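Local coordinates for protein GCN5-related N-acetyltransferase (Sphaerobacter thermophilus, PDB 3TT2) that probably transfers acyl groups, most likely acetyl from acetyl-coenzyme A, as a member of the GCN5-related N-acetyltransferase family, at residues L104-W107 / G108-W111. Numbering follows the deposited sequence.
Sequences LVQW and GEEW
Trp-107 and Trp-111, one helical turn apart, set their indoles obliquely: the six-membered ring of Trp-107 and the five-membered ring of Trp-111 have centroids 5.7 Å apart and planes at 53°. Trp-107 CZ2 lies 4.3 Å from Trp-111 CD1. The four-residue spacing puts both on one flank of helix 100-115, and a shared anti chi1 (175° in Trp-107) turns both indoles the same way, where each touches Val-77 of strand 71-80. Trp-111 NE1 donates a hydrogen bond to the carbonyl O of Gln-59, which limits rotation of that indole. Replacing Trp-107 by an alanine would probably open a gap against Val-62 and Val-77 and leave the Trp-111 ring without its indole neighbour one turn back. On a buried flank, Val-105 CG1 runs beside the Glu-109 carboxylate, 4.1 Å from OE2, which Lys-315 and Tyr-147 grip by a salt bridge and a hydrogen bond. The exposed Glu-110, by contrast, merely crosses the Trp-107 ring at about a right angle, OE2 4.1 Å from CD1. Beneath these side chains, i-to-i+4 backbone bonds, with Gly-108 N to Leu-104 O and Glu-109 N to Val-105 O both at 3.1 Å, mark an alpha-helix, here the connection of a beta-alpha-beta unit between strands 84-91 and 125-132 in the GNAT fold.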
# COMPACT_ATOMS: atom_id res chain seq x y z
N LEU A 104 -12.50 17.05 -4.76
CA LEU A 104 -11.25 16.28 -4.73
C LEU A 104 -11.20 15.23 -5.83
O LEU A 104 -10.16 15.01 -6.45
CB LEU A 104 -11.09 15.55 -3.40
CG LEU A 104 -10.92 16.39 -2.14
CD1 LEU A 104 -10.62 15.48 -0.97
CD2 LEU A 104 -9.80 17.39 -2.36
N VAL A 105 -12.33 14.57 -6.04
CA VAL A 105 -12.40 13.52 -7.03
C VAL A 105 -12.02 14.05 -8.40
O VAL A 105 -11.12 13.52 -9.04
CB VAL A 105 -13.79 12.88 -7.06
CG1 VAL A 105 -13.94 12.01 -8.30
CG2 VAL A 105 -14.01 12.07 -5.80
N GLN A 106 -12.69 15.13 -8.82
CA GLN A 106 -12.41 15.71 -10.13
C GLN A 106 -11.00 16.29 -10.20
O GLN A 106 -10.35 16.20 -11.22
CB GLN A 106 -13.49 16.74 -10.53
CG GLN A 106 -13.21 17.46 -11.87
CD GLN A 106 -14.12 17.02 -13.03
OE1 GLN A 106 -14.58 15.88 -13.09
NE2 GLN A 106 -14.37 17.95 -13.96
N TRP A 107 -10.51 16.86 -9.10
CA TRP A 107 -9.13 17.33 -9.01
C TRP A 107 -8.13 16.26 -9.46
O TRP A 107 -7.19 16.52 -10.22
CB TRP A 107 -8.78 17.75 -7.58
CG TRP A 107 -7.33 18.14 -7.41
CD1 TRP A 107 -6.77 19.33 -7.74
CD2 TRP A 107 -6.27 17.32 -6.89
NE1 TRP A 107 -5.42 19.31 -7.44
CE2 TRP A 107 -5.09 18.09 -6.92
CE3 TRP A 107 -6.21 16.01 -6.38
CZ2 TRP A 107 -3.86 17.61 -6.49
CZ3 TRP A 107 -4.98 15.53 -5.94
CH2 TRP A 107 -3.82 16.32 -6.00
N GLY A 108 -8.34 15.05 -8.95
CA GLY A 108 -7.48 13.94 -9.30
C GLY A 108 -7.67 13.51 -10.73
O GLY A 108 -6.71 13.16 -11.41
N GLU A 109 -8.92 13.53 -11.19
CA GLU A 109 -9.22 13.22 -12.58
C GLU A 109 -8.57 14.24 -13.51
O GLU A 109 -7.98 13.89 -14.51
CB GLU A 109 -10.74 13.20 -12.83
CG GLU A 109 -11.46 12.07 -12.13
CD GLU A 109 -12.89 11.91 -12.61
OE1 GLU A 109 -13.36 12.77 -13.38
OE2 GLU A 109 -13.55 10.92 -12.23
N GLU A 110 -8.69 15.51 -13.15
CA GLU A 110 -8.09 16.54 -13.97
C GLU A 110 -6.57 16.45 -13.86
O GLU A 110 -5.87 16.88 -14.75
CB GLU A 110 -8.59 17.94 -13.57
CG GLU A 110 -7.86 18.56 -12.39
CD GLU A 110 -7.79 20.09 -12.46
OE1 GLU A 110 -8.34 20.67 -13.42
OE2 GLU A 110 -7.17 20.69 -11.55
N TRP A 111 -6.07 15.87 -12.77
CA TRP A 111 -4.63 15.75 -12.60
C TRP A 111 -4.04 14.92 -13.73
O TRP A 111 -3.13 15.37 -14.43
CB TRP A 111 -4.25 15.14 -11.25
CG TRP A 111 -2.77 15.22 -10.95
CD1 TRP A 111 -2.14 16.17 -10.21
CD2 TRP A 111 -1.74 14.30 -11.38
NE1 TRP A 111 -0.79 15.91 -10.15
CE2 TRP A 111 -0.52 14.78 -10.86
CE3 TRP A 111 -1.74 13.14 -12.16
CZ2 TRP A 111 0.69 14.13 -11.10
CZ3 TRP A 111 -0.52 12.49 -12.40
CH2 TRP A 111 0.67 12.99 -11.87